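Local coordinates for protein SsfS6 (Streptomyces sp. SF2575, PDB 4FZR) that is a two-domain GT-B fold protein, related to the erythromycin biosynthesis protein CIII family, with a helix-flanked parallel beta-sheet in each domain, at residues A[122-127]-A[141-146]; A[189-194]-A[376-381]; A[261-266]-A[361-366]. All blocks are in the same frame, centred on the assembly; numbering follows the deposited sequence.

Contact 1 of 3, residues A[122-127]-A[141-146]; sequences WKPDLV and ATLGIP
Ile145 and Pro146 lie against Pro124 to Val127 where a beta-alpha-beta unit of the N-terminal GT-B domain closes: helix 135-143 leads back to the sheet, and strand 147-150 will run parallel to strand 126-130. Gly144 makes the turn out of the helix with a positive phi of 64°, a conformation that suits a residue without a side chain. The main bump is the tip of Ile145. Its CG1 branch sits between backbone N and carbonyl carbon (chi1 65°) and extends from there, so that CD1 enters a hollow walled by Pro124 and Val127. Ile145 CD1 lies 3.5 Å from Pro124 O and also touches the ring at Pro124 CG. On the other wall it is 3.9 Å from Val127 CG2. Both neighbouring side chains meet the isoleucine at about a right angle, and its slender, unbranched end fits between them. Leu143, two residues earlier at the end of the helix, just touches Pro124 and also packs on Leu116 and Ala119 of helix 93-122. A second bump and hollow lie beyond the isoleucine. Leu126 CD1 comes up across the Pro146 ring, 3.6 Å from Pro146 CG. The ring also rests its CD 3.5 Å from Asp125 O, while Pro146 as a whole remains largely exposed. Asp125 turns its carboxylate the other way, toward the backbone N of Arg17. Just ahead of strand 147-150, Val127 N donates to Pro146 O at 3.3 Å, in the carbonyl plane and with an N-H...O angle of 157°.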
loop_
_atom_site.group_PDB
_atom_site.type_symbol
_atom_site.label_atom_id
_atom_site.label_comp_id
_atom_site.label_asym_id
_atom_site.label_seq_id
_atom_site.Cartn_x
_atom_site.Cartn_y
_atom_site.Cartn_z
ATOM N N TRP A 122 -11.815 19.127 -0.097
ATOM C CA TRP A 122 -11.727 17.831 0.575
ATOM C C TRP A 122 -11.886 17.947 2.089
ATOM O O TRP A 122 -12.344 17.010 2.742
ATOM C CB TRP A 122 -10.396 17.157 0.235
ATOM C CG TRP A 122 -10.394 15.676 0.450
ATOM C CD1 TRP A 122 -11.185 14.759 -0.174
ATOM C CD2 TRP A 122 -9.545 14.937 1.340
ATOM N NE1 TRP A 122 -10.887 13.494 0.275
ATOM C CE2 TRP A 122 -9.885 13.577 1.204
ATOM C CE3 TRP A 122 -8.537 15.294 2.239
ATOM C CZ2 TRP A 122 -9.253 12.574 1.934
ATOM C CZ3 TRP A 122 -7.911 14.296 2.963
ATOM C CH2 TRP A 122 -8.270 12.951 2.805
ATOM N N LYS A 123 -11.500 19.095 2.640
ATOM C CA LYS A 123 -11.680 19.377 4.064
ATOM C C LYS A 123 -10.988 18.362 4.974
ATOM O O LYS A 123 -11.648 17.576 5.652
ATOM C CB LYS A 123 -13.171 19.446 4.402
ATOM C CG LYS A 123 -13.848 20.720 3.934
ATOM C CD LYS A 123 -15.360 20.564 3.905
ATOM C CE LYS A 123 -15.820 19.782 2.680
ATOM N NZ LYS A 123 -17.305 19.667 2.601
ATOM N N PRO A 124 -9.650 18.383 4.995
ATOM C CA PRO A 124 -8.894 17.525 5.911
ATOM C C PRO A 124 -8.919 18.024 7.347
ATOM O O PRO A 124 -9.039 19.221 7.596
ATOM C CB PRO A 124 -7.468 17.594 5.359
ATOM C CG PRO A 124 -7.405 18.875 4.628
ATOM C CD PRO A 124 -8.771 19.101 4.060
ATOM N N ASP A 125 -8.813 17.088 8.282
ATOM C CA ASP A 125 -8.643 17.422 9.685
ATOM C C ASP A 125 -7.163 17.614 9.971
ATOM O O ASP A 125 -6.785 18.259 10.944
ATOM C CB ASP A 125 -9.169 16.296 10.581
ATOM C CG ASP A 125 -10.496 15.735 10.113
ATOM O OD1 ASP A 125 -11.410 16.526 9.813
ATOM O OD2 ASP A 125 -10.618 14.495 10.055
ATOM N N LEU A 126 -6.325 17.046 9.109
ATOM C CA LEU A 126 -4.909 16.917 9.405
ATOM C C LEU A 126 -4.079 16.949 8.131
ATOM O O LEU A 126 -4.504 16.447 7.091
ATOM C CB LEU A 126 -4.674 15.593 10.134
ATOM C CG LEU A 126 -3.506 15.457 11.108
ATOM C CD1 LEU A 126 -3.324 16.707 11.936
ATOM C CD2 LEU A 126 -3.783 14.270 12.010
ATOM N N VAL A 127 -2.898 17.552 8.217
ATOM C CA VAL A 127 -1.933 17.511 7.128
ATOM C C VAL A 127 -0.708 16.734 7.582
ATOM O O VAL A 127 -0.114 17.049 8.611
ATOM C CB VAL A 127 -1.499 18.930 6.675
ATOM C CG1 VAL A 127 -0.406 18.841 5.616
ATOM C CG2 VAL A 127 -2.685 19.710 6.132
ATOM N N ALA A 141 -1.726 26.050 8.032
ATOM C CA ALA A 141 -1.815 27.365 8.653
ATOM C C ALA A 141 -2.928 28.186 8.012
ATOM O O ALA A 141 -3.557 29.020 8.667
ATOM C CB ALA A 141 -0.481 28.095 8.531
ATOM N N THR A 142 -3.173 27.943 6.730
ATOM C CA THR A 142 -4.176 28.697 5.989
ATOM C C THR A 142 -5.596 28.278 6.376
ATOM O O THR A 142 -6.489 29.120 6.459
ATOM C CB THR A 142 -3.986 28.545 4.459
ATOM O OG1 THR A 142 -2.680 29.005 4.082
ATOM C CG2 THR A 142 -5.024 29.352 3.701
ATOM N N LEU A 143 -5.799 26.985 6.619
ATOM C CA LEU A 143 -7.120 26.468 6.976
ATOM C C LEU A 143 -7.305 26.384 8.487
ATOM O O LEU A 143 -8.386 26.046 8.968
ATOM C CB LEU A 143 -7.341 25.073 6.384
ATOM C CG LEU A 143 -7.295 24.876 4.869
ATOM C CD1 LEU A 143 -7.671 23.438 4.541
ATOM C CD2 LEU A 143 -8.210 25.848 4.143
ATOM N N GLY A 144 -6.245 26.670 9.233
ATOM C CA GLY A 144 -6.290 26.576 10.681
ATOM C C GLY A 144 -6.516 25.158 11.175
ATOM O O GLY A 144 -7.405 24.916 11.994
ATOM N N ILE A 145 -5.716 24.220 10.675
ATOM C CA ILE A 145 -5.768 22.833 11.131
ATOM C C ILE A 145 -4.360 22.357 11.487
ATOM O O ILE A 145 -3.374 22.889 10.976
ATOM C CB ILE A 145 -6.370 21.895 10.058
ATOM C CG1 ILE A 145 -5.465 21.837 8.822
ATOM C CG2 ILE A 145 -7.791 22.334 9.699
ATOM C CD1 ILE A 145 -6.016 20.980 7.710
ATOM N N PRO A 146 -4.260 21.361 12.381
ATOM C CA PRO A 146 -2.956 20.838 12.807
ATOM C C PRO A 146 -2.216 20.124 11.678
ATOM O O PRO A 146 -2.847 19.684 10.722
ATOM C CB PRO A 146 -3.320 19.846 13.921
ATOM C CG PRO A 146 -4.751 19.501 13.684
ATOM C CD PRO A 146 -5.379 20.708 13.081
#

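Contact 2 of 3, residues A[189-194]-A[376-381]; sequences VCPPSM and RRLAAE
Ser193 meets the carboxylate of Glu381 with two donors at once, joining the loop after strand 185-188 of the N-terminal GT-B domain to helix 370-382 of the C-terminal domain. The backbone Ser193 N points at Glu381 OE2 from 2.8 Å, nearly straight at 165°, on the syn lone pair of that oxygen. Ser193 OG gives its proton to Glu381 OE1 at 2.7 Å, also from the syn side and 17° out of the carboxylate plane. The serine can do both because its OG stands between the backbone N and the carbonyl carbon (chi1 80°), bringing hydroxyl and amide to the same carboxylate. Glu381 reaches them fully extended, long enough to bridge from helix to loop. The hydroxyl also accepts a weak bond from Arg377 NH1 at 3.3 Å, at the edge of the guanidinium; NH2 of that group is tied to Asn374 OD1. Pro192 has no N-H to contribute, and its ring slides past the glutamate with CD 3.1 Å from Glu381 OE2. Beneath this polar layer Leu378 CD1 lies 4.0 Å from SE of Met194, a selenomethionine that also packs on Leu317 and Leu338, and the buried Pro191 sets its CB against Leu378 CD2. With each carboxylate oxygen receiving a hydrogen bond, Glu381 is probably held as the anion, and the interdomain join rests on the two hydrogen bonds from Ser193 above an apolar floor.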
loop_
_atom_site.group_PDB
_atom_site.type_symbol
_atom_site.label_atom_id
_atom_site.label_comp_id
_atom_site.label_asym_id
_atom_site.label_seq_id
_atom_site.Cartn_x
_atom_site.Cartn_y
_atom_site.Cartn_z
ATOM N N VAL A 189 13.580 9.752 12.676
ATOM C CA VAL A 189 13.861 8.346 12.392
ATOM C C VAL A 189 15.323 7.962 12.651
ATOM O O VAL A 189 15.709 6.806 12.474
ATOM C CB VAL A 189 13.477 7.983 10.937
ATOM C CG1 VAL A 189 11.960 8.010 10.765
ATOM C CG2 VAL A 189 14.150 8.928 9.947
ATOM N N CYS A 190 16.133 8.922 13.085
ATOM C CA CYS A 190 17.540 8.650 13.355
ATOM C C CYS A 190 17.680 7.807 14.622
ATOM O O CYS A 190 17.043 8.099 15.636
ATOM C CB CYS A 190 18.317 9.961 13.503
ATOM S SG CYS A 190 20.096 9.746 13.737
ATOM N N PRO A 191 18.503 6.747 14.570
ATOM C CA PRO A 191 18.774 5.975 15.791
ATOM C C PRO A 191 19.434 6.864 16.851
ATOM O O PRO A 191 20.387 7.573 16.524
ATOM C CB PRO A 191 19.736 4.877 15.316
ATOM C CG PRO A 191 19.561 4.813 13.819
ATOM C CD PRO A 191 19.195 6.196 13.391
ATOM N N PRO A 192 18.924 6.841 18.096
ATOM C CA PRO A 192 19.409 7.680 19.202
ATOM C C PRO A 192 20.927 7.706 19.362
ATOM O O PRO A 192 21.514 8.780 19.467
ATOM C CB PRO A 192 18.758 7.038 20.429
ATOM C CG PRO A 192 17.472 6.504 19.910
ATOM C CD PRO A 192 17.749 6.045 18.499
ATOM N N SER A 193 21.556 6.537 19.359
ATOM C CA SER A 193 22.991 6.442 19.597
ATOM C C SER A 193 23.808 7.037 18.452
ATOM O O SER A 193 25.026 6.876 18.407
ATOM C CB SER A 193 23.393 4.978 19.783
ATOM O OG SER A 193 23.513 4.320 18.532
HETATM N N MSE A 194 23.143 7.737 17.538
HETATM C CA MSE A 194 23.766 8.123 16.286
HETATM C C MSE A 194 23.608 9.617 16.036
HETATM O O MSE A 194 23.804 10.089 14.917
HETATM C CB MSE A 194 23.110 7.333 15.158
HETATM C CG MSE A 194 23.966 7.117 13.931
HETATM SE SE MSE A 194 22.964 6.167 12.550
HETATM C CE MSE A 194 24.094 6.595 11.020
ATOM N N ARG A 376 24.360 -3.980 12.219
ATOM C CA ARG A 376 23.370 -4.806 12.900
ATOM C C ARG A 376 22.987 -4.208 14.249
ATOM O O ARG A 376 21.840 -4.323 14.679
ATOM C CB ARG A 376 23.900 -6.226 13.097
ATOM C CG ARG A 376 24.118 -6.994 11.808
ATOM C CD ARG A 376 24.562 -8.416 12.096
ATOM N NE ARG A 376 24.663 -9.220 10.883
ATOM C CZ ARG A 376 25.082 -10.481 10.858
ATOM N NH1 ARG A 376 25.444 -11.088 11.981
ATOM N NH2 ARG A 376 25.140 -11.138 9.707
ATOM N N ARG A 377 23.947 -3.575 14.918
ATOM C CA ARG A 377 23.670 -2.899 16.182
ATOM C C ARG A 377 22.643 -1.792 15.973
ATOM O O ARG A 377 21.700 -1.653 16.751
ATOM C CB ARG A 377 24.950 -2.312 16.788
ATOM C CG ARG A 377 24.695 -1.418 17.998
ATOM C CD ARG A 377 25.980 -0.856 18.594
ATOM N NE ARG A 377 26.749 -0.082 17.622
ATOM C CZ ARG A 377 26.443 1.151 17.227
ATOM N NH1 ARG A 377 25.374 1.774 17.704
ATOM N NH2 ARG A 377 27.209 1.769 16.341
ATOM N N LEU A 378 22.836 -1.011 14.914
ATOM C CA LEU A 378 21.949 0.104 14.597
ATOM C C LEU A 378 20.574 -0.387 14.159
ATOM O O LEU A 378 19.550 0.170 14.562
ATOM C CB LEU A 378 22.566 0.969 13.498
ATOM C CG LEU A 378 23.762 1.811 13.937
ATOM C CD1 LEU A 378 24.445 2.434 12.736
ATOM C CD2 LEU A 378 23.323 2.886 14.921
ATOM N N ALA A 379 20.552 -1.426 13.330
ATOM C CA ALA A 379 19.297 -2.047 12.921
ATOM C C ALA A 379 18.517 -2.475 14.158
ATOM O O ALA A 379 17.324 -2.195 14.283
ATOM C CB ALA A 379 19.556 -3.249 12.018
ATOM N N ALA A 380 19.205 -3.146 15.074
ATOM C CA ALA A 380 18.586 -3.640 16.297
ATOM C C ALA A 380 18.067 -2.484 17.152
ATOM O O ALA A 380 17.034 -2.605 17.811
ATOM C CB ALA A 380 19.579 -4.483 17.083
ATOM N N GLU A 381 18.788 -1.366 17.136
ATOM C CA GLU A 381 18.380 -0.183 17.887
ATOM C C GLU A 381 17.107 0.422 17.288
ATOM O O GLU A 381 16.174 0.780 18.008
ATOM C CB GLU A 381 19.502 0.863 17.910
ATOM C CG GLU A 381 19.141 2.133 18.680
ATOM C CD GLU A 381 20.243 3.180 18.673
ATOM O OE1 GLU A 381 21.277 2.966 18.003
ATOM O OE2 GLU A 381 20.072 4.221 19.343
#

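Contact 3 of 3, residues A[261-266]-A[361-366]; sequences PKLGFE and ACARIR
The side chains of Leu263 and Phe265 pack against Cys362, Ala363 and Arg366 in a mainly apolar helix-to-loop contact on the outer layer of the C-terminal GT-B domain. Here the turn between helix 253-259 and strand 266-269 abuts helix 358-367, which covers the same parallel sheet. Leu263 lies nearer the surface, and the buried Phe265 nearer the sheet. Leu263 CD2 sits 3.8 Å from Ala363 CB, and a small alanine lets the branched leucine come close to the helix backbone. Phe265 is inserted with its ring end first. Its CE2 is 3.7 Å from Cys362 CB, while CZ presents the ring edge, in plane, to Cys362 O at 3.7 Å. That carbonyl is already engaged by Arg366 N within the helix. Val303 of the central sheet lies beside the ring too, and Cys362, compact enough to fit against the sheet, touches Val305 and Val324.

Gly264 connects the two apolar side chains with a phi of 101°, where a side chain would be jammed against the preceding carbonyl oxygen. Arg366 completes the site. With CG opposite the backbone N (chi1 -175°), its aliphatic part runs obliquely past the CZ end of the ring, CB lying 3.6 Å from Phe265 CZ. A bend at chi3 then brings the guanidinium edge-on to Leu263, with Ala363 CB against one face, offset toward the rim. Arg366 NH1 and Leu263 O are only 2.5 Å apart in the model, so the detail of this bond is doubtful. The chemistry is thus divided along one arginine: its methylenes extend the apolar packing, and its charged end lies at the Leu263 carbonyl, where it could donate a hydrogen bond.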
loop_
_atom_site.group_PDB
_atom_site.type_symbol
_atom_site.label_atom_id
_atom_site.label_comp_id
_atom_site.label_asym_id
_atom_site.label_seq_id
_atom_site.Cartn_x
_atom_site.Cartn_y
_atom_site.Cartn_z
ATOM N N PRO A 261 33.589 -7.501 -8.663
ATOM C CA PRO A 261 33.648 -8.951 -8.448
ATOM C C PRO A 261 35.065 -9.465 -8.202
ATOM O O PRO A 261 35.235 -10.554 -7.651
ATOM C CB PRO A 261 33.105 -9.523 -9.758
ATOM C CG PRO A 261 32.231 -8.450 -10.307
ATOM C CD PRO A 261 32.891 -7.156 -9.915
ATOM N N LYS A 262 36.065 -8.688 -8.600
ATOM C CA LYS A 262 37.453 -9.114 -8.472
ATOM C C LYS A 262 37.940 -9.049 -7.022
ATOM O O LYS A 262 38.993 -9.596 -6.690
ATOM C CB LYS A 262 38.343 -8.273 -9.387
ATOM C CG LYS A 262 37.916 -8.334 -10.846
ATOM C CD LYS A 262 38.631 -7.289 -11.677
ATOM C CE LYS A 262 38.160 -7.302 -13.124
ATOM N NZ LYS A 262 38.949 -6.371 -13.979
ATOM N N LEU A 263 37.165 -8.393 -6.162
ATOM C CA LEU A 263 37.472 -8.337 -4.735
ATOM C C LEU A 263 36.885 -9.540 -3.997
ATOM O O LEU A 263 37.029 -9.663 -2.780
ATOM C CB LEU A 263 36.935 -7.040 -4.124
ATOM C CG LEU A 263 37.790 -5.789 -4.334
ATOM C CD1 LEU A 263 37.965 -5.481 -5.810
ATOM C CD2 LEU A 263 37.173 -4.603 -3.609
ATOM N N GLY A 264 36.220 -10.422 -4.737
ATOM C CA GLY A 264 35.636 -11.619 -4.159
ATOM C C GLY A 264 34.144 -11.487 -3.926
ATOM O O GLY A 264 33.576 -12.187 -3.088
ATOM N N PHE A 265 33.506 -10.591 -4.673
ATOM C CA PHE A 265 32.071 -10.372 -4.539
ATOM C C PHE A 265 31.299 -10.978 -5.705
ATOM O O PHE A 265 31.805 -11.063 -6.824
ATOM C CB PHE A 265 31.756 -8.875 -4.470
ATOM C CG PHE A 265 32.167 -8.216 -3.181
ATOM C CD1 PHE A 265 31.611 -8.606 -1.973
ATOM C CD2 PHE A 265 33.092 -7.186 -3.181
ATOM C CE1 PHE A 265 31.985 -7.992 -0.792
ATOM C CE2 PHE A 265 33.465 -6.568 -2.004
ATOM C CZ PHE A 265 32.911 -6.971 -0.810
ATOM N N GLU A 266 30.078 -11.418 -5.426
ATOM C CA GLU A 266 29.091 -11.645 -6.471
ATOM C C GLU A 266 28.163 -10.435 -6.478
ATOM O O GLU A 266 27.544 -10.114 -5.463
ATOM C CB GLU A 266 28.299 -12.927 -6.218
ATOM C CG GLU A 266 27.202 -13.167 -7.245
ATOM C CD GLU A 266 26.213 -14.235 -6.818
ATOM O OE1 GLU A 266 26.090 -14.490 -5.600
ATOM O OE2 GLU A 266 25.557 -14.821 -7.705
ATOM N N ALA A 361 37.013 0.723 -0.088
ATOM C CA ALA A 361 36.008 0.692 0.971
ATOM C C ALA A 361 35.335 -0.672 1.066
ATOM O O ALA A 361 35.075 -1.170 2.160
ATOM C CB ALA A 361 34.966 1.777 0.742
ATOM N N CYS A 362 35.053 -1.275 -0.084
ATOM C CA CYS A 362 34.393 -2.576 -0.115
ATOM C C CYS A 362 35.294 -3.675 0.444
ATOM O O CYS A 362 34.834 -4.533 1.196
ATOM C CB CYS A 362 33.958 -2.924 -1.539
ATOM S SG CYS A 362 32.745 -1.777 -2.232
ATOM N N ALA A 363 36.573 -3.644 0.077
ATOM C CA ALA A 363 37.539 -4.623 0.570
ATOM C C ALA A 363 37.748 -4.441 2.069
ATOM O O ALA A 363 37.892 -5.411 2.813
ATOM C CB ALA A 363 38.858 -4.474 -0.166
ATOM N N ARG A 364 37.762 -3.184 2.498
ATOM C CA ARG A 364 37.910 -2.838 3.905
ATOM C C ARG A 364 36.765 -3.437 4.718
ATOM O O ARG A 364 36.981 -4.030 5.775
ATOM C CB ARG A 364 37.924 -1.316 4.050
ATOM C CG ARG A 364 38.538 -0.791 5.335
ATOM C CD ARG A 364 38.698 0.719 5.253
ATOM N NE ARG A 364 39.000 1.331 6.545
ATOM C CZ ARG A 364 38.912 2.635 6.790
ATOM N NH1 ARG A 364 38.523 3.471 5.834
ATOM N NH2 ARG A 364 39.205 3.109 7.993
ATOM N N ILE A 365 35.545 -3.283 4.209
ATOM C CA ILE A 365 34.354 -3.818 4.861
ATOM C C ILE A 365 34.314 -5.336 4.745
ATOM O O ILE A 365 33.885 -6.032 5.664
ATOM C CB ILE A 365 33.078 -3.238 4.230
ATOM C CG1 ILE A 365 32.900 -1.787 4.670
ATOM C CG2 ILE A 365 31.853 -4.060 4.624
ATOM C CD1 ILE A 365 32.106 -0.958 3.711
ATOM N N ARG A 366 34.767 -5.836 3.601
ATOM C CA ARG A 366 34.784 -7.269 3.326
ATOM C C ARG A 366 35.691 -8.019 4.302
ATOM O O ARG A 366 35.526 -9.220 4.513
ATOM C CB ARG A 366 35.256 -7.512 1.890
ATOM C CG ARG A 366 35.219 -8.964 1.414
ATOM C CD ARG A 366 36.249 -9.177 0.310
ATOM N NE ARG A 366 37.606 -8.941 0.806
ATOM C CZ ARG A 366 38.632 -8.528 0.063
ATOM N NH1 ARG A 366 38.483 -8.292 -1.235
ATOM N NH2 ARG A 366 39.818 -8.340 0.626
#

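Contacts 1 and 3 each lie within one GT-B domain, on opposite sides of the chain's centre and with centres 51 Å apart, whereas contact 2 spans the two domains and lies nearer that centre. All three are partly buried. Contact 1 lies at the end of a beta-alpha-beta crossover, where loop meets strand, and its polar link is backbone to backbone; contact 3 joins a helix to a turn on one side of the other sheet, and there an arginine end lies at a backbone carbonyl. Contact 2 relies chiefly on a carboxylate. Contacts 2 and 3 use successive helices, 370-382 and 358-367, and contact 3 is nested inside the long loop that contact 2 closes, yet their nearest atoms remain about 11 Å apart.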